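Local atomic coordinates of AbiEi antitoxin C-terminal domain-containing protein (Mycobacterium tuberculosis, PDB entry 1ZEL), a protein that is of unknown function but probably binds DNA through a winged-helix domain, and carries a domain related to the C-terminal domain of AbiEi antitoxins. Residues Thr34-Leu42 and Pro51-Arg59; Phe102-Leu113 and Trp174-Pro183. One frame throughout, in Å; residues are numbered along the deposited sequence. Where two conformers were deposited one is given.

Contact 1 of 2, residues Thr34-Leu42 and Pro51-Arg59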
ATOM      1  N   THR A  34      13.830   7.181 -16.223  1.00 19.57           N
ATOM      2  CA  THR A  34      15.045   6.461 -15.855  1.00 20.23           C
ATOM      3  C   THR A  34      16.264   7.183 -16.419  1.00 20.44           C
ATOM      4  O   THR A  34      16.149   7.969 -17.367  1.00 20.86           O
ATOM      5  CB  THR A  34      15.030   4.992 -16.335  1.00 20.79           C
ATOM      6  OG1 THR A  34      15.096   4.950 -17.760  1.00 22.22           O
ATOM      7  CG2 THR A  34      13.749   4.303 -15.908  1.00 19.32           C
ATOM      8  N   LYS A  35      17.438   6.901 -15.861  1.00 20.37           N
ATOM      9  CA  LYS A  35      18.664   7.465 -16.385  1.00 21.25           C
ATOM     10  C   LYS A  35      18.876   7.097 -17.864  1.00 20.32           C
ATOM     11  O   LYS A  35      19.357   7.920 -18.649  1.00 19.52           O
ATOM     12  CB  LYS A  35      19.879   7.026 -15.558  1.00 21.46           C
ATOM     13  CG  LYS A  35      21.151   7.676 -16.079  1.00 24.29           C
ATOM     14  CD  LYS A  35      22.302   7.487 -15.147  1.00 30.60           C
ATOM     15  CE  LYS A  35      23.560   8.048 -15.754  1.00 34.91           C
ATOM     16  NZ  LYS A  35      24.670   7.712 -14.835  1.00 36.35           N
ATOM     17  N   GLU A  36      18.466   5.878 -18.234  1.00 20.69           N
ATOM     18  CA  GLU A  36      18.615   5.383 -19.594  1.00 20.77           C
ATOM     19  C   GLU A  36      17.703   6.128 -20.549  1.00 21.37           C
ATOM     20  O   GLU A  36      18.078   6.383 -21.693  1.00 22.11           O
ATOM     21  CB  GLU A  36      18.289   3.891 -19.651  1.00 20.90           C
ATOM     22  CG  GLU A  36      19.264   2.977 -18.881  1.00 24.27           C
ATOM     23  CD  GLU A  36      18.917   2.790 -17.385  1.00 25.35           C
ATOM     24  OE1 GLU A  36      18.104   3.550 -16.822  1.00 24.52           O
ATOM     25  OE2 GLU A  36      19.472   1.866 -16.764  1.00 24.54           O
ATOM     26  N   ASP A  37      16.489   6.438 -20.090  1.00 21.52           N
ATOM     27  CA  ASP A  37      15.520   7.195 -20.869  1.00 21.88           C
ATOM     28  C   ASP A  37      16.057   8.607 -21.105  1.00 21.67           C
ATOM     29  O   ASP A  37      16.008   9.138 -22.219  1.00 22.35           O
ATOM     30  CB  ASP A  37      14.166   7.226 -20.116  1.00 21.65           C
ATOM     31  CG  ASP A  37      13.064   8.020 -20.849  1.00 28.18           C
ATOM     32  OD1 ASP A  37      13.176   8.253 -22.072  1.00 36.15           O
ATOM     33  OD2 ASP A  37      12.058   8.411 -20.193  1.00 28.05           O
ATOM     34  N   LEU A  38      16.560   9.238 -20.064  1.00 21.30           N
ATOM     35  CA  LEU A  38      17.138  10.569 -20.239  1.00 21.22           C
ATOM     36  C   LEU A  38      18.360  10.545 -21.155  1.00 19.93           C
ATOM     37  O   LEU A  38      18.500  11.424 -22.006  1.00 20.43           O
ATOM     38  CB  LEU A  38      17.487  11.215 -18.889  1.00 22.17           C
ATOM     39  CG  LEU A  38      17.647  12.713 -19.157  1.00 28.28           C
ATOM     40  CD1 LEU A  38      16.322  13.454 -18.936  1.00 27.18           C
ATOM     41  CD2 LEU A  38      18.758  13.278 -18.363  1.00 37.55           C
ATOM     42  N   THR A  39      19.243   9.553 -20.989  1.00 19.96           N
ATOM     43  CA  THR A  39      20.440   9.420 -21.845  1.00 19.50           C
ATOM     44  C   THR A  39      20.073   9.357 -23.339  1.00 19.43           C
ATOM     45  O   THR A  39      20.695  10.034 -24.169  1.00 19.85           O
ATOM     46  CB  THR A  39      21.296   8.162 -21.465  1.00 19.35           C
ATOM     47  OG1 THR A  39      21.727   8.267 -20.101  1.00 18.43           O
ATOM     48  CG2 THR A  39      22.526   8.049 -22.335  1.00 18.76           C
ATOM     49  N   GLN A  40      19.086   8.525 -23.673  1.00 19.86           N
ATOM     50  CA  GLN A  40      18.608   8.372 -25.031  1.00 19.86           C
ATOM     51  C   GLN A  40      18.010   9.684 -25.557  1.00 19.64           C
ATOM     52  O   GLN A  40      18.254  10.063 -26.691  1.00 18.75           O
ATOM     53  CB  GLN A  40      17.580   7.229 -25.100  1.00 21.07           C
ATOM     54  CG  GLN A  40      16.872   7.041 -26.446  1.00 24.78           C
ATOM     55  CD  GLN A  40      17.808   6.824 -27.617  1.00 35.96           C
ATOM     56  OE1 GLN A  40      18.997   6.531 -27.443  1.00 37.78           O
ATOM     57  NE2 GLN A  40      17.268   6.949 -28.831  1.00 35.81           N
ATOM     58  N   ARG A  41      17.238  10.371 -24.728  1.00 19.38           N
ATOM     59  CA  ARG A  41      16.614  11.634 -25.119  1.00 20.17           C
ATOM     60  C   ARG A  41      17.676  12.733 -25.352  1.00 20.60           C
ATOM     61  O   ARG A  41      17.542  13.570 -26.248  1.00 20.19           O
ATOM     62  CB  ARG A  41      15.651  12.096 -24.026  1.00 19.50           C
ATOM     63  CG  ARG A  41      14.389  11.244 -23.951  1.00 21.68           C
ATOM     64  CD  ARG A  41      13.433  11.750 -22.872  1.00 22.11           C
ATOM     65  NE  ARG A  41      12.211  10.943 -22.838  1.00 19.53           N
ATOM     66  CZ  ARG A  41      11.138  11.144 -23.605  1.00 23.44           C
ATOM     67  NH1 ARG A  41      11.092  12.129 -24.493  1.00 25.42           N
ATOM     68  NH2 ARG A  41      10.086  10.354 -23.474  1.00 24.18           N
ATOM     69  N   LEU A  42      18.740  12.729 -24.564  1.00 21.83           N
ATOM     70  CA  LEU A  42      19.827  13.672 -24.828  1.00 23.19           C
ATOM     71  C   LEU A  42      20.424  13.459 -26.215  1.00 24.47           C
ATOM     72  O   LEU A  42      20.572  14.420 -26.986  1.00 24.93           O
ATOM     73  CB  LEU A  42      20.917  13.555 -23.763  1.00 23.81           C
ATOM     74  CG  LEU A  42      20.487  14.126 -22.410  1.00 24.36           C
ATOM     75  CD1 LEU A  42      21.521  13.651 -21.398  1.00 28.05           C
ATOM     76  CD2 LEU A  42      20.446  15.638 -22.499  1.00 22.39           C
ATOM     77  N   PRO A  51      25.386  12.555 -19.534  1.00 28.25           N
ATOM     78  CA  PRO A  51      24.070  12.345 -18.923  1.00 27.80           C
ATOM     79  C   PRO A  51      23.998  12.779 -17.457  1.00 27.25           C
ATOM     80  O   PRO A  51      23.068  13.485 -17.087  1.00 26.75           O
ATOM     81  CB  PRO A  51      23.850  10.836 -19.069  1.00 27.57           C
ATOM     82  CG  PRO A  51      24.654  10.487 -20.282  1.00 28.33           C
ATOM     83  CD  PRO A  51      25.882  11.327 -20.184  1.00 28.84           C
ATOM     84  N   ASP A  52      24.979  12.390 -16.640  1.00 26.65           N
ATOM     85  CA  ASP A  52      25.011  12.786 -15.232  1.00 26.14           C
ATOM     86  C   ASP A  52      25.001  14.306 -15.049  1.00 24.83           C
ATOM     87  O   ASP A  52      24.233  14.849 -14.242  1.00 24.44           O
ATOM     88  CB  ASP A  52      26.240  12.169 -14.549  1.00 26.77           C
ATOM     89  CG  ASP A  52      26.062  10.696 -14.275  1.00 30.05           C
ATOM     90  OD1 ASP A  52      24.907  10.233 -14.311  1.00 39.23           O
ATOM     91  OD2 ASP A  52      27.065  10.011 -14.008  1.00 39.82           O
ATOM     92  N   SER A  53      25.864  14.976 -15.800  1.00 23.60           N
ATOM     93  CA  SER A  53      25.886  16.432 -15.867  1.00 24.00           C
ATOM     94  C   SER A  53      24.563  17.061 -16.283  1.00 23.52           C
ATOM     95  O   SER A  53      24.119  18.023 -15.678  1.00 22.60           O
ATOM     96  CB  SER A  53      26.947  16.886 -16.853  1.00 23.90           C
ATOM     97  OG  SER A  53      27.063  18.295 -16.824  1.00 27.92           O
ATOM     98  N   ALA A  54      23.970  16.545 -17.355  1.00 24.52           N
ATOM     99  CA  ALA A  54      22.650  16.997 -17.824  1.00 24.69           C
ATOM    100  C   ALA A  54      21.614  16.883 -16.717  1.00 25.38           C
ATOM    101  O   ALA A  54      20.864  17.838 -16.442  1.00 25.60           O
ATOM    102  CB  ALA A  54      22.219  16.165 -19.033  1.00 24.20           C
ATOM    103  N   ILE A  55      21.594  15.724 -16.055  1.00 25.81           N
ATOM    104  CA  ILE A  55      20.611  15.465 -14.994  1.00 25.87           C
ATOM    105  C   ILE A  55      20.793  16.416 -13.816  1.00 25.65           C
ATOM    106  O   ILE A  55      19.812  16.912 -13.267  1.00 24.97           O
ATOM    107  CB  ILE A  55      20.615  13.978 -14.525  1.00 26.34           C
ATOM    108  CG1 ILE A  55      20.128  13.075 -15.655  1.00 25.71           C
ATOM    109  CG2 ILE A  55      19.684  13.799 -13.315  1.00 27.96           C
ATOM    110  CD1 ILE A  55      20.607  11.654 -15.600  1.00 30.25           C
ATOM    111  N   ARG A  56      22.054  16.651 -13.434  1.00 25.80           N
ATOM    112  CA  ARG A  56      22.401  17.521 -12.305  1.00 25.66           C
ATOM    113  C   ARG A  56      21.841  18.908 -12.565  1.00 24.24           C
ATOM    114  O   ARG A  56      21.226  19.521 -11.683  1.00 24.37           O
ATOM    115  CB  ARG A  56      23.935  17.607 -12.202  1.00 26.56           C
ATOM    116  CG  ARG A  56      24.520  17.809 -10.827  1.00 30.67           C
ATOM    117  CD  ARG A  56      25.794  16.947 -10.651  1.00 38.69           C
ATOM    118  NE  ARG A  56      26.759  17.137 -11.737  1.00 36.98           N
ATOM    119  CZ  ARG A  56      27.486  16.161 -12.274  1.00 38.41           C
ATOM    120  NH1 ARG A  56      27.368  14.910 -11.832  1.00 40.40           N
ATOM    121  NH2 ARG A  56      28.330  16.432 -13.263  1.00 38.64           N
ATOM    122  N   GLU A  57      22.080  19.423 -13.770  1.00 23.28           N
ATOM    123  CA  GLU A  57      21.558  20.735 -14.141  0.60 22.48           C
ATOM    124  C   GLU A  57      20.034  20.751 -14.216  1.00 22.24           C
ATOM    125  O   GLU A  57      19.390  21.694 -13.751  1.00 22.31           O
ATOM    126  CB  GLU A  57      22.144  21.224 -15.460  0.60 22.11           C
ATOM    127  CG  GLU A  57      21.689  22.651 -15.824  0.60 22.27           C
ATOM    128  CD  GLU A  57      22.400  23.184 -17.039  0.60 23.74           C
ATOM    129  OE1 GLU A  57      23.452  22.613 -17.346  0.60 22.24           O
ATOM    130  OE2 GLU A  57      21.916  24.144 -17.688  0.60 24.06           O
ATOM    131  N   LEU A  58      19.452  19.717 -14.803  1.00 21.60           N
ATOM    132  CA  LEU A  58      17.997  19.643 -14.902  1.00 22.21           C
ATOM    133  C   LEU A  58      17.341  19.561 -13.517  1.00 22.27           C
ATOM    134  O   LEU A  58      16.218  20.085 -13.299  1.00 22.79           O
ATOM    135  CB  LEU A  58      17.600  18.454 -15.806  1.00 21.86           C
ATOM    136  CG  LEU A  58      17.778  18.702 -17.310  1.00 21.18           C
ATOM    137  CD1 LEU A  58      17.556  17.400 -18.119  1.00 21.56           C
ATOM    138  CD2 LEU A  58      16.849  19.831 -17.848  1.00 20.08           C
ATOM    139  N   ARG A  59      18.055  18.910 -12.590  1.00 22.15           N
ATOM    140  CA  ARG A  59      17.680  18.827 -11.181  0.50 22.84           C
ATOM    141  C   ARG A  59      17.764  20.225 -10.550  1.00 23.37           C
ATOM    142  O   ARG A  59      16.842  20.695  -9.864  1.00 23.09           O
ATOM    143  CB  ARG A  59      18.667  17.886 -10.469  0.50 23.48           C
ATOM    144  CG  ARG A  59      18.057  16.801  -9.596  0.50 24.47           C
ATOM    145  CD  ARG A  59      19.000  16.378  -8.460  0.50 26.04           C
ATOM    146  NE  ARG A  59      20.341  15.947  -8.887  0.50 29.20           N
ATOM    147  CZ  ARG A  59      20.632  14.731  -9.355  0.50 27.89           C
ATOM    148  NH1 ARG A  59      21.884  14.428  -9.704  0.50 20.68           N
ATOM    149  NH2 ARG A  59      19.671  13.817  -9.470  0.50 16.70           N
TER
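L42 packs on A54 in the buried part of the contact between helices 35-42 and 51-59: L42 CD1 lies 3.5 Å from A54 CB, and the second methyl of L42 leans on the same alanine. The two helix axes cross nearly at a right angle, 101°, and come within 10.0 Å at their closest, a spacing filled by leucines and isoleucine from both sides. L38 adds its methyl CD1, which reaches L58 CD1 at 4.2 Å; its exact placing against I55 is doubtful. V21 and L25 of helix 19-28 and L64 of strand 64-66 close over this apolar patch, consistent with the three-helix core of a winged-helix domain in which 35-42 and 51-59 would be the two helices of the helix-turn-helix.

Toward solvent the packing thins into polar contacts. P51 begins the second helix and rests on T39, with P51 CB 3.5 Å from T39 OG1. The hydroxyl is turned back to its own helix, where T39 OG1 donates to K35 O (2.8 Å). It comes from above the carbonyl plane, while T39 N approaches from the opposite face, so one carbonyl oxygen takes both bonds. Beyond T39, the extended K35 chain passes over I55, and K35 NZ meets D52 OD1 at 2.6 Å, on the syn side of the carboxylate and 23° out of its plane. This salt bridge lies at the margin, on the other side of P51 from L42. The chemistry implies cohesion from an apolar interior of L38, L42, A54 and L58, to which the K35-D52 pair adds a directional tie at the solvent margin, linking the N-terminal turns of the two helices.

Contact 2 of 2, residues Phe102-Leu113 and Trp174-Pro183. With FMT (formic acid), chain F.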
ATOM      1  N   PHE A 102       5.740  -6.160  -4.914  1.00 21.12           N
ATOM      2  CA  PHE A 102       5.070  -5.626  -3.734  1.00 20.54           C
ATOM      3  C   PHE A 102       3.601  -5.510  -4.029  1.00 20.94           C
ATOM      4  O   PHE A 102       3.180  -5.482  -5.201  1.00 21.67           O
ATOM      5  CB  PHE A 102       5.612  -4.224  -3.323  1.00 20.71           C
ATOM      6  CG  PHE A 102       5.451  -3.163  -4.403  1.00 18.58           C
ATOM      7  CD1 PHE A 102       4.245  -2.478  -4.551  1.00 19.70           C
ATOM      8  CD2 PHE A 102       6.507  -2.843  -5.254  1.00 22.44           C
ATOM      9  CE1 PHE A 102       4.077  -1.531  -5.560  1.00 17.99           C
ATOM     10  CE2 PHE A 102       6.353  -1.856  -6.258  1.00 17.53           C
ATOM     11  CZ  PHE A 102       5.126  -1.218  -6.402  1.00 21.56           C
ATOM     12  N   MET A 103       2.820  -5.417  -2.959  1.00 20.03           N
ATOM     13  CA  MET A 103       1.440  -5.009  -3.060  1.00 19.39           C
ATOM     14  C   MET A 103       1.163  -3.948  -2.006  1.00 19.30           C
ATOM     15  O   MET A 103       1.649  -4.063  -0.888  1.00 19.88           O
ATOM     16  CB  MET A 103       0.521  -6.221  -2.848  1.00 19.54           C
ATOM     17  CG  MET A 103       0.789  -7.337  -3.831  1.00 19.90           C
ATOM     18  SD  MET A 103      -0.261  -8.799  -3.678  1.00 24.91           S
ATOM     19  CE  MET A 103      -1.787  -8.202  -4.362  1.00 19.06           C
ATOM     20  N   LEU A 104       0.386  -2.916  -2.358  1.00 19.15           N
ATOM     21  CA  LEU A 104      -0.112  -1.978  -1.370  1.00 18.49           C
ATOM     22  C   LEU A 104      -0.845  -2.764  -0.289  1.00 18.80           C
ATOM     23  O   LEU A 104      -1.595  -3.704  -0.597  1.00 19.67           O
ATOM     24  CB  LEU A 104      -1.041  -0.946  -2.019  1.00 18.21           C
ATOM     25  CG  LEU A 104      -0.392   0.069  -2.955  1.00 20.49           C
ATOM     26  CD1 LEU A 104      -1.438   0.965  -3.628  1.00 19.44           C
ATOM     27  CD2 LEU A 104       0.659   0.897  -2.225  1.00 19.08           C
ATOM     28  N   ALA A 105      -0.597  -2.423   0.975  1.00 18.18           N
ATOM     29  CA  ALA A 105      -1.178  -3.176   2.094  1.00 19.04           C
ATOM     30  C   ALA A 105      -1.803  -2.249   3.116  1.00 19.28           C
ATOM     31  O   ALA A 105      -1.931  -1.040   2.879  1.00 19.21           O
ATOM     32  CB  ALA A 105      -0.126  -4.089   2.753  1.00 20.28           C
ATOM     33  N   GLY A 106      -2.200  -2.820   4.251  1.00 19.53           N
ATOM     34  CA  GLY A 106      -2.625  -2.041   5.415  1.00 19.55           C
ATOM     35  C   GLY A 106      -3.514  -0.879   5.056  1.00 19.40           C
ATOM     36  O   GLY A 106      -4.467  -1.060   4.305  1.00 19.38           O
ATOM     37  N   ALA A 107      -3.158   0.317   5.543  1.00 18.08           N
ATOM     38  CA  ALA A 107      -3.959   1.525   5.346  1.00 19.18           C
ATOM     39  C   ALA A 107      -4.170   1.938   3.883  1.00 19.48           C
ATOM     40  O   ALA A 107      -5.230   2.479   3.543  1.00 19.15           O
ATOM     41  CB  ALA A 107      -3.364   2.692   6.138  1.00 19.06           C
ATOM     42  N   SER A 108      -3.188   1.683   3.017  1.00 18.92           N
ATOM     43  CA  SER A 108      -3.370   2.053   1.610  1.00 19.20           C
ATOM     44  C   SER A 108      -4.398   1.186   0.920  1.00 18.33           C
ATOM     45  O   SER A 108      -5.242   1.700   0.188  1.00 17.59           O
ATOM     46  CB  SER A 108      -2.039   2.026   0.843  1.00 20.08           C
ATOM     47  OG  SER A 108      -1.235   3.122   1.284  1.00 23.21           O
ATOM     48  N   ALA A 109      -4.314  -0.122   1.142  1.00 17.38           N
ATOM     49  CA  ALA A 109      -5.299  -1.062   0.632  1.00 17.74           C
ATOM     50  C   ALA A 109      -6.683  -0.728   1.193  1.00 18.70           C
ATOM     51  O   ALA A 109      -7.655  -0.689   0.440  1.00 21.00           O
ATOM     52  CB  ALA A 109      -4.929  -2.474   1.006  1.00 18.15           C
ATOM     53  N   ALA A 110      -6.781  -0.487   2.505  1.00 19.18           N
ATOM     54  CA  ALA A 110      -8.069  -0.162   3.140  1.00 18.93           C
ATOM     55  C   ALA A 110      -8.668   1.118   2.557  1.00 19.96           C
ATOM     56  O   ALA A 110      -9.901   1.251   2.404  1.00 19.86           O
ATOM     57  CB  ALA A 110      -7.879   0.002   4.671  1.00 19.00           C
ATOM     58  N   TRP A 111      -7.805   2.089   2.261  1.00 20.18           N
ATOM     59  CA  TRP A 111      -8.255   3.384   1.764  1.00 20.01           C
ATOM     60  C   TRP A 111      -8.923   3.226   0.403  1.00 20.34           C
ATOM     61  O   TRP A 111     -10.040   3.676   0.193  1.00 19.99           O
ATOM     62  CB  TRP A 111      -7.064   4.364   1.717  1.00 20.01           C
ATOM     63  CG  TRP A 111      -7.260   5.594   0.864  1.00 20.50           C
ATOM     64  CD1 TRP A 111      -6.578   5.923  -0.275  1.00 19.71           C
ATOM     65  CD2 TRP A 111      -8.185   6.673   1.098  1.00 19.58           C
ATOM     66  NE1 TRP A 111      -7.016   7.128  -0.762  1.00 16.98           N
ATOM     67  CE2 TRP A 111      -7.997   7.611   0.062  1.00 17.75           C
ATOM     68  CE3 TRP A 111      -9.133   6.938   2.089  1.00 23.96           C
ATOM     69  CZ2 TRP A 111      -8.737   8.783  -0.032  1.00 23.55           C
ATOM     70  CZ3 TRP A 111      -9.889   8.108   1.990  1.00 22.48           C
ATOM     71  CH2 TRP A 111      -9.680   9.013   0.935  1.00 24.20           C
ATOM     72  N   HIS A 112      -8.254   2.541  -0.515  1.00 20.86           N
ATOM     73  CA  HIS A 112      -8.789   2.385  -1.860  1.00 20.00           C
ATOM     74  C   HIS A 112      -9.969   1.412  -1.936  1.00 20.02           C
ATOM     75  O   HIS A 112     -10.803   1.549  -2.827  1.00 20.58           O
ATOM     76  CB  HIS A 112      -7.675   2.005  -2.837  1.00 20.59           C
ATOM     77  CG  HIS A 112      -6.648   3.084  -3.029  1.00 19.88           C
ATOM     78  ND1 HIS A 112      -6.953   4.312  -3.588  1.00 24.41           N
ATOM     79  CD2 HIS A 112      -5.320   3.114  -2.756  1.00 21.55           C
ATOM     80  CE1 HIS A 112      -5.862   5.060  -3.624  1.00 22.05           C
ATOM     81  NE2 HIS A 112      -4.855   4.356  -3.127  1.00 19.58           N
ATOM     82  N   LEU A 113     -10.036   0.462  -1.002  1.00 19.61           N
ATOM     83  CA  LEU A 113     -11.155  -0.473  -0.892  1.00 19.68           C
ATOM     84  C   LEU A 113     -12.351   0.221  -0.242  1.00 20.27           C
ATOM     85  O   LEU A 113     -13.495  -0.256  -0.342  1.00 20.88           O
ATOM     86  CB  LEU A 113     -10.764  -1.704  -0.058  1.00 20.71           C
ATOM     87  CG  LEU A 113      -9.859  -2.772  -0.685  1.00 20.95           C
ATOM     88  CD1 LEU A 113      -9.456  -3.857   0.344  1.00 19.45           C
ATOM     89  CD2 LEU A 113     -10.526  -3.386  -1.927  1.00 20.71           C
ATOM     90  N   TRP A 174      -8.223   0.851  -9.531  1.00 20.98           N
ATOM     91  CA  TRP A 174      -8.840   1.135  -8.224  1.00 20.50           C
ATOM     92  C   TRP A 174      -7.824   1.555  -7.141  1.00 20.32           C
ATOM     93  O   TRP A 174      -8.180   2.317  -6.247  1.00 20.36           O
ATOM     94  CB  TRP A 174      -9.717  -0.048  -7.763  1.00 19.93           C
ATOM     95  CG  TRP A 174      -8.915  -1.237  -7.358  1.00 19.28           C
ATOM     96  CD1 TRP A 174      -8.395  -2.215  -8.169  1.00 23.16           C
ATOM     97  CD2 TRP A 174      -8.488  -1.540  -6.038  1.00 20.14           C
ATOM     98  NE1 TRP A 174      -7.673  -3.115  -7.416  1.00 19.95           N
ATOM     99  CE2 TRP A 174      -7.718  -2.720  -6.102  1.00 21.27           C
ATOM    100  CE3 TRP A 174      -8.666  -0.917  -4.804  1.00 18.20           C
ATOM    101  CZ2 TRP A 174      -7.130  -3.288  -4.969  1.00 22.71           C
ATOM    102  CZ3 TRP A 174      -8.107  -1.503  -3.669  1.00 23.51           C
ATOM    103  CH2 TRP A 174      -7.336  -2.673  -3.767  1.00 22.12           C
ATOM    104  N   ALA A 175      -6.582   1.057  -7.225  1.00 20.30           N
ATOM    105  CA  ALA A 175      -5.481   1.490  -6.321  1.00 20.84           C
ATOM    106  C   ALA A 175      -4.416   2.273  -7.112  1.00 22.74           C
ATOM    107  O   ALA A 175      -3.188   2.135  -6.871  1.00 22.44           O
ATOM    108  CB  ALA A 175      -4.844   0.286  -5.572  1.00 19.05           C
ATOM    109  N   THR A 176      -4.911   3.071  -8.070  1.00 23.87           N
ATOM    110  CA  THR A 176      -4.141   3.977  -8.936  1.00 25.35           C
ATOM    111  C   THR A 176      -3.194   3.251  -9.871  1.00 25.99           C
ATOM    112  O   THR A 176      -2.211   3.841 -10.353  1.00 27.00           O
ATOM    113  CB  THR A 176      -3.318   5.009  -8.138  1.00 25.92           C
ATOM    114  OG1 THR A 176      -2.149   4.362  -7.606  1.00 30.46           O
ATOM    115  CG2 THR A 176      -4.130   5.629  -7.018  1.00 25.62           C
ATOM    116  N   GLY A 177      -3.455   1.966 -10.095  1.00 24.75           N
ATOM    117  CA  GLY A 177      -2.662   1.202 -11.032  1.00 24.77           C
ATOM    118  C   GLY A 177      -1.640   0.267 -10.423  1.00 24.33           C
ATOM    119  O   GLY A 177      -0.998  -0.480 -11.149  1.00 24.45           O
ATOM    120  N   LEU A 178      -1.465   0.319  -9.104  1.00 23.73           N
ATOM    121  CA  LEU A 178      -0.515  -0.576  -8.447  1.00 23.02           C
ATOM    122  C   LEU A 178      -1.259  -1.786  -7.924  1.00 22.37           C
ATOM    123  O   LEU A 178      -2.456  -1.687  -7.690  1.00 22.71           O
ATOM    124  CB  LEU A 178       0.170   0.142  -7.283  1.00 22.67           C
ATOM    125  CG  LEU A 178       1.066   1.311  -7.675  1.00 22.29           C
ATOM    126  CD1 LEU A 178       1.455   1.997  -6.396  1.00 28.74           C
ATOM    127  CD2 LEU A 178       2.304   0.848  -8.450  1.00 29.17           C
ATOM    128  N   PRO A 179      -0.553  -2.909  -7.728  1.00 23.05           N
ATOM    129  CA  PRO A 179      -1.103  -4.118  -7.098  1.00 22.88           C
ATOM    130  C   PRO A 179      -1.416  -3.794  -5.642  1.00 22.30           C
ATOM    131  O   PRO A 179      -0.666  -3.041  -5.013  1.00 22.01           O
ATOM    132  CB  PRO A 179       0.054  -5.115  -7.153  1.00 23.37           C
ATOM    133  CG  PRO A 179       1.038  -4.556  -8.081  1.00 25.50           C
ATOM    134  CD  PRO A 179       0.869  -3.077  -8.087  1.00 22.57           C
ATOM    135  N   ALA A 180      -2.550  -4.296  -5.138  1.00 21.63           N
ATOM    136  CA  ALA A 180      -2.982  -4.006  -3.777  1.00 20.79           C
ATOM    137  C   ALA A 180      -3.734  -5.207  -3.215  1.00 20.45           C
ATOM    138  O   ALA A 180      -4.403  -5.962  -3.957  1.00 20.52           O
ATOM    139  CB  ALA A 180      -3.868  -2.742  -3.745  1.00 21.69           C
ATOM    140  N   LEU A 181      -3.617  -5.380  -1.901  1.00 19.45           N
ATOM    141  CA  LEU A 181      -4.290  -6.453  -1.197  1.00 19.45           C
ATOM    142  C   LEU A 181      -5.793  -6.242  -1.298  1.00 20.06           C
ATOM    143  O   LEU A 181      -6.267  -5.095  -1.267  1.00 19.70           O
ATOM    144  CB  LEU A 181      -3.920  -6.440   0.292  1.00 18.74           C
ATOM    145  CG  LEU A 181      -2.474  -6.784   0.669  1.00 20.02           C
ATOM    146  CD1 LEU A 181      -2.370  -6.948   2.192  1.00 20.25           C
ATOM    147  CD2 LEU A 181      -1.949  -8.006  -0.087  1.00 16.50           C
ATOM    148  N   GLY A 182      -6.520  -7.338  -1.424  1.00 19.47           N
ATOM    149  CA  GLY A 182      -7.961  -7.285  -1.345  1.00 19.84           C
ATOM    150  C   GLY A 182      -8.418  -7.307   0.109  1.00 21.34           C
ATOM    151  O   GLY A 182      -7.595  -7.313   1.027  1.00 20.04           O
ATOM    152  N   PRO A 183      -9.744  -7.311   0.329  1.00 22.04           N
ATOM    153  CA  PRO A 183     -10.257  -7.229   1.692  1.00 22.20           C
ATOM    154  C   PRO A 183      -9.870  -8.440   2.531  1.00 21.49           C
ATOM    155  O   PRO A 183      -9.588  -8.284   3.707  1.00 21.56           O
ATOM    156  CB  PRO A 183     -11.776  -7.173   1.513  1.00 21.23           C
ATOM    157  CG  PRO A 183     -12.047  -7.665   0.145  1.00 22.99           C
ATOM    158  CD  PRO A 183     -10.819  -7.326  -0.675  1.00 22.59           C
TER
HETATM  159  C   FMT F 704      -2.193   6.533   0.275  1.00 34.94           C
HETATM  160  O1  FMT F 704      -2.840   7.281  -0.469  1.00 34.96           O
HETATM  161  O2  FMT F 704      -2.354   5.303   0.329  1.00 34.23           O
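L181 N gives L104 O a nearly straight hydrogen bond of 2.9 Å, with an N-H...O angle of 167°, accompanied by a weak CA-H...O contact from A180 CA to L104 O at 3.5 Å. In return L104 N donates to P179 O, also at 2.9 Å, so A180 sits between the two bonds with its methyl against L104 CB. Around this bridge M103 SD lies by L181 CD2, a bend at chi3 (75°) brings M103 CE to A180 O, and F102 takes L178 CD2 at its ring edge.

Such a pattern, one residue bonded to the neighbours on both sides of its partner, is a parallel beta bridge. It places the otherwise irregular chain of 174-183 along the outer side of strand 103-104, whose other side pairs with strand 124-127 in the central sheet of the AbiEi-type domain. A type I' turn from A175 to L178 brings the start of the segment round to helix 106-113.

There the H112 imidazole is sandwiched: W111 CD1 lies over one face, and on the opposite face A175 CA makes a CH-pi contact 4.0 Å from the ring centroid. A hydrogen bond between H112 NE2 and Y87 OH probably also fixes the ring's rotation. W174 holds its CG between the backbone N and the carbonyl carbon (chi1 71°), which folds the indole back over A175 CB and pushes W174 CZ3 to within 3.5 Å of L113 CD2. L181 O, walled by A109 CB and L113 CD1, is buried without a polar partner in the model. On another side of the helix, S108 OG donates to a formic acid oxygen, O2, at 2.6 Å; this molecule, probably from the crystallisation liquor, is also bonded by Y87 and Q119.

Overall arrangement
From the N terminus the chain passes helix 19-28 and strand 33-34 before contact 1, which closes a short loop of eight residues between two successive helices. Strands 64-66 and 72-75 follow, completing the winged-helix domain, and helix 88-96 leads to contact 2. That contact closes a much longer excursion of 60 residues, carrying strands 124-127 and 142-145 and helices 154-157 and 161-166, and so joins the edge of the central sheet to the chain entering helix 183-192. The two loops run in series, neither nested nor crossed. Their centres lie 32 Å apart, and their nearest atoms about 14 Å: contact 1 is peripheral, whereas contact 2 lies near the centre of the chain.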